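Local coordinates for AT-rich interactive domain-containing protein 4 (Arabidopsis thaliana, PDB 6LQF), which binds DNA through its ARID domain and a methylated histone H3 tail through its PHD finger, a dual recognition by this ISWI component that regulates the floral transition, at residues L64-Y70 with H114-L119; V74-G78 with D128-E132; W87-F92 with N102-G108. All coordinates share one frame; numbering follows the deposited sequence.

Contact 1. Residues L64-Y70 with H114-L119; sequences LDLFNLY and HYETYL
L64, L66, L69 and Y70 pack against H114, Y115, Y118 and L119 in a buried, apolar contact between the start of helix 66-74 and the C-terminal end of helix 107-118. Segments 66-70 and 114-118 cross at -107°, their axes 11.2 Å apart at closest approach, and leucine and aromatic side chains fill the layer between them. L119 takes the middle: its CD1 reaches in among L66, L69 and Y70, with L69 CG 3.9 Å from L119 CD1, while CD2 turns to the Y70 ring. The same residue lays its CB over the centre of the Y115 ring, 3.7 Å above the plane. Y115 in turn presents its edge to L69, with L69 CG 3.9 Å from Y115 CD2. At the far end of that ring Y115 OH passes 3.7 Å from Y70 CD1 and is hydrogen-bonded to E123. These two helices belong to the helical core of the ARID DNA-binding domain, and helix 26-39 closes the layer through F29 on L119 and L37 on Y118. L66 meets Y118 at about a right angle, L66 CD2 lying 3.7 Å from Y118 CB. L64 comes at H114 differently: with CG anti to the backbone N (chi1 178°), L64 CD2 lies over one imidazole face in a CH-pi contact, 3.6 Å from H114 CG and offset toward the rim. H114 also packs on a phosphate of the bound DNA. Just before helix 66-74, D65 is the N-cap: its OD1 takes N68 N, and its OD2 takes N68 ND2 at 2.7 Å on the syn lone pair.

Contact 2. Residues V74-G78 with D128-E132; sequences VSRGG and DVDGE
D130 leans across the end of helix 66-74, and its side chain can be followed from D130 CB, which rests 3.4 Å from S75 O, with V74 O a little farther off. CG, set anti to the backbone N (chi1 -169°), carries the carboxylate on past the S75 carbonyl. OD1 turns back to accept E132 N at 2.9 Å, from above the carboxylate plane, which closes an Asx turn. D130 OD2 lies 2.5 Å from E132 OE2, so close that one of the two acids probably holds a proton. OD2 also takes a weak bond from a water that donates to S75 O, so the two segments are bridged by solvent. An alanine here would remove the carboxylate, and the turn at E132 would probably be freer to move, with the water over S75 O less firmly held. The main-chain link is firmer: D130 N donates to V74 O at 3.0 Å, nearly straight at 172°. G77 N reaches that same oxygen from the opposite face of the carbonyl plane, as part of the Schellman motif that ends the helix, with G77 at positive phi as its C-prime residue. Thus the helix terminus of the ARID domain is joined to the chain leading into the PHD finger. D130 and R76 also pack on a modified side chain of the bound histone peptide, consistent with the trimethylated lysine. Beside this, V129 CG1 presses on the turn, 3.3 Å from G77 C, while V74 CG2 sits 3.5 Å from D128 O.

Contact 3. Residues W87-F92 with N102-G108; sequences WKGQVF and NRMTGVG. With nucleotides of chain D; nucleotides of chain C.
K88, F92 and V107 interlock where helix 87-91 meets the turn into helix 107-118, the helix-turn-helix-like part of the ARID domain that grips the DNA. V107 divides its two methyls: V107 CG1, in the crowded position between backbone N and carbonyl carbon (chi1 77°), touches K88 CG at 3.6 Å, while CG2 sits over the centre of the F92 ring in a CH-pi contact, 11° off the normal. N102 stands at the edge of that ring, its amide plane almost perpendicular to it. The K88 chain runs extended to CE and bends only at chi4 (68°), bringing K88 NZ 2.8 Å from M104 O, above the carbonyl plane; V107 N comes to the same oxygen from the opposite face. A water joins K88 NZ to N102 ND2, which also donates to T99 O, and N102 OD1 accepts M104 N on an in-plane lone pair, an Asx turn. At the start of helix 87-91, W87 N and K88 N each hold one phosphate oxygen of DG5 of chain D. On the other strand, R103 NE meets OP2 of DA6 of chain C edge-on, and T105 OG1 donates to N7 of that adenine at 2.7 Å.

Overall arrangement
Contacts 1 and 3 lie wholly within the ARID domain, their centres about 14 Å apart, and share helix 107-118: contact 3 uses its DNA-facing start, contact 1 its far end. Along the chain, contact 3 is nested inside the loops closed by both others, whereas the segments of contacts 1 and 2 alternate. Helix 66-74 begins in contact 1 and ends in contact 2, the two centres about 15 Å apart; Y70 OH probably hydrogen-bonds D128 OD2 of contact 2. L69 packs on W87 and V91, tying contact 1 to contact 3. Contacts 2 and 3, whose centres are about 20 Å apart, meet through R76 and Q90, both touching the histone peptide, so the DNA-binding and histone-binding sides are physically linked, consistent with the dual recognition.

Contact 1. Residues L64-Y70 with H114-L119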
loop_
_atom_site.group_PDB
_atom_site.type_symbol
_atom_site.label_atom_id
_atom_site.label_comp_id
_atom_site.label_asym_id
_atom_site.label_seq_id
_atom_site.Cartn_x
_atom_site.Cartn_y
_atom_site.Cartn_z
ATOM N N LEU A 64 2.048 15.106 3.631
ATOM C CA LEU A 64 1.575 13.777 3.257
ATOM C C LEU A 64 2.671 12.906 2.623
ATOM O O LEU A 64 3.320 13.355 1.670
ATOM C CB LEU A 64 0.418 13.980 2.291
ATOM C CG LEU A 64 -0.184 12.690 1.759
ATOM C CD1 LEU A 64 -0.883 11.941 2.882
ATOM C CD2 LEU A 64 -1.145 13.079 0.649
ATOM N N ASP A 65 2.863 11.690 3.151
ATOM C CA ASP A 65 3.910 10.751 2.693
ATOM C C ASP A 65 3.396 9.846 1.566
ATOM O O ASP A 65 2.917 8.699 1.801
ATOM C CB ASP A 65 4.377 9.908 3.898
ATOM C CG ASP A 65 5.403 8.838 3.546
ATOM O OD1 ASP A 65 5.870 8.744 2.387
ATOM O OD2 ASP A 65 5.761 8.090 4.496
ATOM N N LEU A 66 3.463 10.344 0.352
ATOM C CA LEU A 66 2.881 9.631 -0.801
ATOM C C LEU A 66 3.627 8.367 -1.146
ATOM O O LEU A 66 3.028 7.398 -1.655
ATOM C CB LEU A 66 2.863 10.537 -2.049
ATOM C CG LEU A 66 1.924 11.690 -2.012
ATOM C CD1 LEU A 66 2.274 12.610 -3.177
ATOM C CD2 LEU A 66 0.514 11.157 -2.221
ATOM N N PHE A 67 4.949 8.338 -0.885
ATOM C CA PHE A 67 5.727 7.142 -1.218
ATOM C C PHE A 67 5.290 5.917 -0.437
ATOM O O PHE A 67 5.056 4.827 -1.019
ATOM C CB PHE A 67 7.195 7.458 -0.932
ATOM C CG PHE A 67 8.156 6.379 -1.324
ATOM C CD1 PHE A 67 8.150 5.814 -2.594
ATOM C CD2 PHE A 67 9.102 5.956 -0.415
ATOM C CE1 PHE A 67 9.103 4.841 -2.947
ATOM C CE2 PHE A 67 10.042 4.977 -0.788
ATOM C CZ PHE A 67 10.044 4.475 -2.052
ATOM N N ASN A 68 5.133 6.079 0.878
ATOM C CA ASN A 68 4.742 4.901 1.653
ATOM C C ASN A 68 3.270 4.603 1.465
ATOM O O ASN A 68 2.900 3.424 1.473
ATOM C CB ASN A 68 5.096 5.083 3.112
ATOM C CG ASN A 68 6.598 4.907 3.323
ATOM O OD1 ASN A 68 7.128 3.828 2.972
ATOM N ND2 ASN A 68 7.288 5.931 3.788
ATOM N N LEU A 69 2.422 5.631 1.226
ATOM C CA LEU A 69 1.009 5.377 0.942
ATOM C C LEU A 69 0.920 4.496 -0.319
ATOM O O LEU A 69 0.183 3.466 -0.362
ATOM C CB LEU A 69 0.282 6.737 0.727
ATOM C CG LEU A 69 -1.138 6.669 0.136
ATOM C CD1 LEU A 69 -1.988 5.825 1.076
ATOM C CD2 LEU A 69 -1.748 8.099 0.024
ATOM N N TYR A 70 1.662 4.874 -1.356
ATOM C CA TYR A 70 1.646 4.128 -2.623
ATOM C C TYR A 70 2.158 2.711 -2.437
ATOM O O TYR A 70 1.492 1.775 -2.857
ATOM C CB TYR A 70 2.499 4.841 -3.659
ATOM C CG TYR A 70 2.429 4.185 -5.025
ATOM C CD1 TYR A 70 1.281 4.334 -5.830
ATOM C CD2 TYR A 70 3.532 3.497 -5.543
ATOM C CE1 TYR A 70 1.241 3.786 -7.084
ATOM C CE2 TYR A 70 3.494 2.928 -6.828
ATOM C CZ TYR A 70 2.358 3.123 -7.595
ATOM O OH TYR A 70 2.314 2.575 -8.873
ATOM N N HIS A 114 -6.891 11.026 -0.684
ATOM C CA HIS A 114 -5.589 11.494 -1.167
ATOM C C HIS A 114 -5.054 10.543 -2.235
ATOM O O HIS A 114 -4.374 10.994 -3.170
ATOM C CB HIS A 114 -4.561 11.556 -0.043
ATOM C CG HIS A 114 -4.758 12.682 0.937
ATOM N ND1 HIS A 114 -4.994 13.979 0.546
ATOM C CD2 HIS A 114 -4.654 12.706 2.294
ATOM C CE1 HIS A 114 -5.058 14.753 1.615
ATOM N NE2 HIS A 114 -4.853 14.009 2.689
ATOM N N TYR A 115 -5.345 9.223 -2.093
ATOM C CA TYR A 115 -4.850 8.307 -3.089
ATOM C C TYR A 115 -5.542 8.598 -4.419
ATOM O O TYR A 115 -4.894 8.660 -5.472
ATOM C CB TYR A 115 -5.112 6.855 -2.658
ATOM C CG TYR A 115 -4.321 5.846 -3.459
ATOM C CD1 TYR A 115 -4.747 5.412 -4.734
ATOM C CD2 TYR A 115 -3.162 5.307 -2.950
ATOM C CE1 TYR A 115 -4.026 4.475 -5.459
ATOM C CE2 TYR A 115 -2.463 4.382 -3.664
ATOM C CZ TYR A 115 -2.887 3.970 -4.904
ATOM O OH TYR A 115 -2.134 3.041 -5.596
ATOM N N GLU A 116 -6.860 8.791 -4.373
ATOM C CA GLU A 116 -7.582 9.195 -5.575
ATOM C C GLU A 116 -7.015 10.465 -6.221
ATOM O O GLU A 116 -6.887 10.537 -7.445
ATOM C CB GLU A 116 -9.051 9.429 -5.240
ATOM C CG GLU A 116 -9.762 8.110 -5.045
ATOM C CD GLU A 116 -11.207 8.265 -4.618
ATOM O OE1 GLU A 116 -11.569 9.332 -4.065
ATOM O OE2 GLU A 116 -11.978 7.309 -4.830
ATOM N N THR A 117 -6.677 11.476 -5.424
ATOM C CA THR A 117 -6.140 12.742 -5.964
ATOM C C THR A 117 -4.768 12.560 -6.614
ATOM O O THR A 117 -4.523 13.041 -7.740
ATOM C CB THR A 117 -6.061 13.752 -4.802
ATOM O OG1 THR A 117 -7.394 13.939 -4.283
ATOM C CG2 THR A 117 -5.469 15.135 -5.243
ATOM N N TYR A 118 -3.822 11.918 -5.896
ATOM C CA TYR A 118 -2.438 11.963 -6.316
ATOM C C TYR A 118 -1.961 10.723 -7.040
ATOM O O TYR A 118 -1.000 10.782 -7.835
ATOM C CB TYR A 118 -1.516 12.190 -5.101
ATOM C CG TYR A 118 -1.604 13.568 -4.516
ATOM C CD1 TYR A 118 -0.907 14.627 -5.107
ATOM C CD2 TYR A 118 -2.376 13.818 -3.375
ATOM C CE1 TYR A 118 -0.983 15.907 -4.583
ATOM C CE2 TYR A 118 -2.447 15.106 -2.816
ATOM C CZ TYR A 118 -1.756 16.143 -3.454
ATOM O OH TYR A 118 -1.799 17.416 -2.916
ATOM N N LEU A 119 -2.585 9.550 -6.730
ATOM C CA LEU A 119 -1.911 8.283 -7.054
ATOM C C LEU A 119 -2.717 7.308 -7.895
ATOM O O LEU A 119 -2.124 6.389 -8.476
ATOM C CB LEU A 119 -1.494 7.577 -5.741
ATOM C CG LEU A 119 -0.439 8.308 -4.900
ATOM C CD1 LEU A 119 -0.253 7.578 -3.518
ATOM C CD2 LEU A 119 0.841 8.331 -5.702
#

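Contact 2. Residues V74-G78 with D128-E132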
loop_
_atom_site.group_PDB
_atom_site.type_symbol
_atom_site.label_atom_id
_atom_site.label_comp_id
_atom_site.label_asym_id
_atom_site.label_seq_id
_atom_site.Cartn_x
_atom_site.Cartn_y
_atom_site.Cartn_z
ATOM N N VAL A 74 -0.121 -0.621 -3.309
ATOM C CA VAL A 74 0.070 -1.450 -4.506
ATOM C C VAL A 74 0.557 -2.844 -4.086
ATOM O O VAL A 74 0.277 -3.827 -4.782
ATOM C CB VAL A 74 0.990 -0.843 -5.550
ATOM C CG1 VAL A 74 0.366 0.489 -6.008
ATOM C CG2 VAL A 74 2.422 -0.589 -4.995
ATOM N N SER A 75 1.241 -2.951 -2.939
ATOM C CA SER A 75 1.697 -4.291 -2.454
ATOM C C SER A 75 0.511 -5.171 -2.088
ATOM O O SER A 75 0.672 -6.410 -2.024
ATOM C CB SER A 75 2.623 -4.140 -1.277
ATOM O OG SER A 75 1.956 -3.700 -0.123
ATOM N N ARG A 76 -0.658 -4.561 -1.867
ATOM C CA ARG A 76 -1.871 -5.312 -1.521
ATOM C C ARG A 76 -2.855 -5.457 -2.675
ATOM O O ARG A 76 -3.990 -5.946 -2.493
ATOM C CB ARG A 76 -2.568 -4.666 -0.338
ATOM C CG ARG A 76 -1.711 -4.833 0.934
ATOM C CD ARG A 76 -2.307 -4.096 2.079
ATOM N NE ARG A 76 -1.629 -4.420 3.336
ATOM C CZ ARG A 76 -0.522 -3.822 3.760
ATOM N NH1 ARG A 76 0.058 -2.886 3.028
ATOM N NH2 ARG A 76 0.021 -4.165 4.919
ATOM N N GLY A 77 -2.420 -5.127 -3.885
ATOM C CA GLY A 77 -3.267 -5.343 -5.033
ATOM C C GLY A 77 -3.866 -4.090 -5.614
ATOM O O GLY A 77 -4.626 -4.192 -6.574
ATOM N N GLY A 78 -3.533 -2.915 -5.077
ATOM C CA GLY A 78 -3.999 -1.661 -5.685
ATOM C C GLY A 78 -5.279 -1.126 -5.070
ATOM O O GLY A 78 -5.903 -1.781 -4.216
ATOM N N ASP A 128 3.285 -1.587 -10.902
ATOM C CA ASP A 128 3.776 -1.775 -9.564
ATOM C C ASP A 128 2.883 -2.631 -8.682
ATOM O O ASP A 128 3.252 -2.899 -7.527
ATOM C CB ASP A 128 3.945 -0.421 -8.899
ATOM C CG ASP A 128 4.851 0.500 -9.692
ATOM O OD1 ASP A 128 5.868 0.016 -10.239
ATOM O OD2 ASP A 128 4.570 1.698 -9.714
ATOM N N VAL A 129 1.712 -3.011 -9.178
ATOM C CA VAL A 129 0.737 -3.721 -8.309
ATOM C C VAL A 129 1.042 -5.201 -8.177
ATOM O O VAL A 129 1.298 -5.861 -9.195
ATOM C CB VAL A 129 -0.699 -3.533 -8.844
ATOM C CG1 VAL A 129 -1.690 -4.411 -8.078
ATOM C CG2 VAL A 129 -1.058 -2.046 -8.724
ATOM N N ASP A 130 1.054 -5.715 -6.931
ATOM C CA ASP A 130 1.320 -7.138 -6.626
ATOM C C ASP A 130 0.198 -8.040 -7.074
ATOM O O ASP A 130 -0.991 -7.777 -6.767
ATOM C CB ASP A 130 1.555 -7.298 -5.134
ATOM C CG ASP A 130 2.104 -8.678 -4.792
ATOM O OD1 ASP A 130 1.359 -9.676 -4.912
ATOM O OD2 ASP A 130 3.285 -8.755 -4.387
ATOM N N GLY A 131 0.548 -9.022 -7.899
ATOM C CA GLY A 131 -0.447 -9.967 -8.384
ATOM C C GLY A 131 0.006 -11.398 -8.119
ATOM O O GLY A 131 -0.344 -12.303 -8.889
ATOM N N GLU A 132 0.728 -11.596 -7.027
ATOM C CA GLU A 132 1.222 -12.934 -6.627
ATOM C C GLU A 132 0.088 -13.895 -6.368
ATOM O O GLU A 132 -0.979 -13.500 -5.900
ATOM C CB GLU A 132 2.064 -12.848 -5.364
ATOM C CG GLU A 132 3.362 -12.096 -5.463
ATOM C CD GLU A 132 4.027 -12.040 -4.110
ATOM O OE1 GLU A 132 4.181 -13.114 -3.479
ATOM O OE2 GLU A 132 4.347 -10.924 -3.654
HETATM O O HOH W 1 3.088 -7.632 -1.598
#

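Contact 3. Residues W87-F92 with N102-G108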
loop_
_atom_site.group_PDB
_atom_site.type_symbol
_atom_site.label_atom_id
_atom_site.label_comp_id
_atom_site.label_asym_id
_atom_site.label_seq_id
_atom_site.Cartn_x
_atom_site.Cartn_y
_atom_site.Cartn_z
ATOM N N TRP A 87 -6.757 0.555 6.043
ATOM C CA TRP A 87 -6.098 1.838 5.776
ATOM C C TRP A 87 -5.551 2.438 7.066
ATOM O O TRP A 87 -4.384 2.791 7.138
ATOM C CB TRP A 87 -7.109 2.801 5.102
ATOM C CG TRP A 87 -7.472 2.337 3.727
ATOM C CD1 TRP A 87 -8.441 1.428 3.408
ATOM C CD2 TRP A 87 -6.852 2.711 2.506
ATOM N NE1 TRP A 87 -8.452 1.183 2.038
ATOM C CE2 TRP A 87 -7.494 2.003 1.464
ATOM C CE3 TRP A 87 -5.823 3.616 2.178
ATOM C CZ2 TRP A 87 -7.107 2.157 0.127
ATOM C CZ3 TRP A 87 -5.478 3.800 0.846
ATOM C CH2 TRP A 87 -6.128 3.055 -0.167
ATOM N N LYS A 88 -6.380 2.554 8.097
ATOM C CA LYS A 88 -5.859 3.073 9.365
ATOM C C LYS A 88 -4.783 2.208 10.004
ATOM O O LYS A 88 -3.734 2.696 10.504
ATOM C CB LYS A 88 -7.010 3.294 10.340
ATOM C CG LYS A 88 -6.567 3.852 11.671
ATOM C CD LYS A 88 -7.764 4.557 12.365
ATOM C CE LYS A 88 -7.422 5.194 13.717
ATOM N NZ LYS A 88 -6.499 6.400 13.685
ATOM N N GLY A 89 -5.019 0.899 9.985
ATOM C CA GLY A 89 -4.174 -0.024 10.727
ATOM C C GLY A 89 -2.954 -0.577 10.031
ATOM O O GLY A 89 -2.007 -0.999 10.718
ATOM N N GLN A 90 -2.932 -0.635 8.709
ATOM C CA GLN A 90 -1.792 -1.198 7.989
ATOM C C GLN A 90 -1.191 -0.234 6.971
ATOM O O GLN A 90 -0.035 -0.402 6.610
ATOM C CB GLN A 90 -2.187 -2.486 7.245
ATOM C CG GLN A 90 -2.388 -3.647 8.184
ATOM C CD GLN A 90 -2.779 -4.913 7.425
ATOM O OE1 GLN A 90 -2.175 -5.213 6.367
ATOM N NE2 GLN A 90 -3.762 -5.656 7.957
ATOM N N VAL A 91 -1.912 0.799 6.520
ATOM C CA VAL A 91 -1.301 1.731 5.573
ATOM C C VAL A 91 -0.746 2.912 6.342
ATOM O O VAL A 91 0.461 3.247 6.208
ATOM C CB VAL A 91 -2.313 2.228 4.529
ATOM C CG1 VAL A 91 -1.728 3.267 3.569
ATOM C CG2 VAL A 91 -2.785 1.007 3.740
ATOM N N PHE A 92 -1.630 3.542 7.116
ATOM C CA PHE A 92 -1.234 4.721 7.921
ATOM C C PHE A 92 -0.075 4.420 8.847
ATOM O O PHE A 92 0.793 5.267 9.025
ATOM C CB PHE A 92 -2.460 5.243 8.686
ATOM C CG PHE A 92 -2.218 6.498 9.521
ATOM C CD1 PHE A 92 -1.666 7.639 8.958
ATOM C CD2 PHE A 92 -2.619 6.533 10.846
ATOM C CE1 PHE A 92 -1.520 8.815 9.721
ATOM C CE2 PHE A 92 -2.475 7.679 11.609
ATOM C CZ PHE A 92 -1.912 8.822 11.042
ATOM N N ASN A 102 -2.566 9.290 18.381
ATOM C CA ASN A 102 -3.151 10.214 17.427
ATOM C C ASN A 102 -4.645 10.035 17.530
ATOM O O ASN A 102 -5.125 8.976 17.983
ATOM C CB ASN A 102 -2.660 9.949 15.994
ATOM C CG ASN A 102 -3.245 8.673 15.393
ATOM O OD1 ASN A 102 -4.390 8.653 14.960
ATOM N ND2 ASN A 102 -2.462 7.608 15.357
ATOM N N ARG A 103 -5.376 11.060 17.114
ATOM C CA ARG A 103 -6.837 10.987 17.049
ATOM C C ARG A 103 -7.323 11.120 15.596
ATOM O O ARG A 103 -8.263 11.876 15.303
ATOM C CB ARG A 103 -7.474 12.077 17.914
ATOM C CG ARG A 103 -7.330 11.863 19.425
ATOM C CD ARG A 103 -7.782 10.461 19.836
ATOM N NE ARG A 103 -9.209 10.223 19.604
ATOM C CZ ARG A 103 -9.768 9.015 19.491
ATOM N NH1 ARG A 103 -9.024 7.918 19.576
ATOM N NH2 ARG A 103 -11.076 8.903 19.282
ATOM N N MET A 104 -6.650 10.420 14.691
ATOM C CA MET A 104 -6.938 10.479 13.261
ATOM C C MET A 104 -8.031 9.482 12.923
ATOM O O MET A 104 -7.809 8.478 12.241
ATOM C CB MET A 104 -5.675 10.175 12.464
ATOM C CG MET A 104 -4.575 11.249 12.685
ATOM S SD MET A 104 -4.973 12.872 11.998
ATOM C CE MET A 104 -5.344 12.470 10.317
ATOM N N THR A 105 -9.210 9.734 13.471
ATOM C CA THR A 105 -10.308 8.812 13.402
ATOM C C THR A 105 -10.897 8.655 12.019
ATOM O O THR A 105 -11.551 7.638 11.713
ATOM C CB THR A 105 -11.412 9.253 14.320
ATOM O OG1 THR A 105 -11.640 10.618 14.055
ATOM C CG2 THR A 105 -10.978 9.091 15.788
ATOM N N GLY A 106 -10.681 9.626 11.161
ATOM C CA GLY A 106 -11.204 9.506 9.802
ATOM C C GLY A 106 -10.094 9.268 8.798
ATOM O O GLY A 106 -10.229 9.562 7.604
ATOM N N VAL A 107 -8.993 8.685 9.274
ATOM C CA VAL A 107 -7.827 8.653 8.441
ATOM C C VAL A 107 -7.961 7.706 7.265
ATOM O O VAL A 107 -7.419 7.976 6.200
ATOM C CB VAL A 107 -6.555 8.329 9.262
ATOM C CG1 VAL A 107 -6.467 6.815 9.616
ATOM C CG2 VAL A 107 -5.315 8.786 8.478
ATOM N N GLY A 108 -8.697 6.594 7.418
ATOM C CA GLY A 108 -8.872 5.745 6.255
ATOM C C GLY A 108 -9.563 6.445 5.108
ATOM O O GLY A 108 -9.112 6.401 3.964
ATOM P P DG D 5 -10.150 1.476 7.536
ATOM O OP1 DG D 5 -9.520 0.577 6.567
ATOM O OP2 DG D 5 -9.312 2.598 8.120
ATOM O "O5'" DG D 5 -11.430 2.083 6.872
ATOM C "C5'" DG D 5 -12.306 1.189 6.177
ATOM C "C4'" DG D 5 -13.625 1.891 5.862
ATOM O "O4'" DG D 5 -14.368 2.086 7.096
ATOM C "C3'" DG D 5 -13.495 3.244 5.207
ATOM O "O3'" DG D 5 -14.613 3.405 4.264
ATOM C "C2'" DG D 5 -13.624 4.182 6.396
ATOM C "C1'" DG D 5 -14.649 3.463 7.266
ATOM N N9 DG D 5 -14.533 3.762 8.694
ATOM C C8 DG D 5 -13.415 3.674 9.464
ATOM N N7 DG D 5 -13.596 4.065 10.701
ATOM C C5 DG D 5 -14.947 4.404 10.731
ATOM C C6 DG D 5 -15.751 4.862 11.797
ATOM O O6 DG D 5 -15.402 5.094 12.970
ATOM N N1 DG D 5 -17.074 5.139 11.390
ATOM C C2 DG D 5 -17.556 4.871 10.146
ATOM N N2 DG D 5 -18.837 5.174 9.912
ATOM N N3 DG D 5 -16.813 4.417 9.150
ATOM C C4 DG D 5 -15.524 4.183 9.523
ATOM P P DA C 6 -11.876 13.839 20.059
ATOM O OP1 DA C 6 -11.810 14.378 21.433
ATOM O OP2 DA C 6 -11.297 12.514 19.763
ATOM O "O5'" DA C 6 -13.437 13.819 19.720
ATOM C "C5'" DA C 6 -14.148 15.052 19.641
ATOM C "C4'" DA C 6 -15.597 14.818 19.185
ATOM O "O4'" DA C 6 -15.622 14.580 17.752
ATOM C "C3'" DA C 6 -16.316 13.636 19.818
ATOM O "O3'" DA C 6 -17.703 13.961 19.993
ATOM C "C2'" DA C 6 -16.134 12.522 18.775
ATOM C "C1'" DA C 6 -16.204 13.301 17.476
ATOM N N9 DA C 6 -15.424 12.724 16.384
ATOM C C8 DA C 6 -14.113 12.286 16.437
ATOM N N7 DA C 6 -13.648 11.870 15.286
ATOM C C5 DA C 6 -14.729 12.033 14.414
ATOM C C6 DA C 6 -14.869 11.788 13.036
ATOM N N6 DA C 6 -13.897 11.280 12.254
ATOM N N1 DA C 6 -16.082 12.093 12.492
ATOM C C2 DA C 6 -17.040 12.591 13.261
ATOM N N3 DA C 6 -17.013 12.890 14.562
ATOM C C4 DA C 6 -15.807 12.603 15.074
ATOM P P DG C 5 -6.181 15.998 16.588
ATOM O OP1 DG C 5 -5.548 16.738 17.706
ATOM O OP2 DG C 5 -5.584 14.751 16.057
ATOM O "O5'" DG C 5 -7.670 15.597 17.017
ATOM C "C5'" DG C 5 -8.504 16.588 17.541
ATOM C "C4'" DG C 5 -9.942 16.135 17.504
ATOM O "O4'" DG C 5 -10.388 16.043 16.140
ATOM C "C3'" DG C 5 -10.251 14.779 18.150
ATOM O "O3'" DG C 5 -11.322 14.989 19.082
ATOM C "C2'" DG C 5 -10.699 13.902 16.964
ATOM C "C1'" DG C 5 -11.297 14.971 16.063
ATOM N N9 DG C 5 -11.422 14.609 14.667
ATOM C C8 DG C 5 -10.494 14.009 13.867
ATOM N N7 DG C 5 -10.920 13.819 12.649
ATOM C C5 DG C 5 -12.202 14.361 12.653
ATOM C C6 DG C 5 -13.178 14.426 11.631
ATOM O O6 DG C 5 -13.057 14.051 10.451
ATOM N N1 DG C 5 -14.346 14.999 12.073
ATOM C C2 DG C 5 -14.552 15.433 13.363
ATOM N N2 DG C 5 -15.716 15.961 13.640
ATOM N N3 DG C 5 -13.647 15.372 14.309
ATOM C C4 DG C 5 -12.526 14.810 13.893
HETATM O O HOH W 2 -3.842 5.252 14.288
#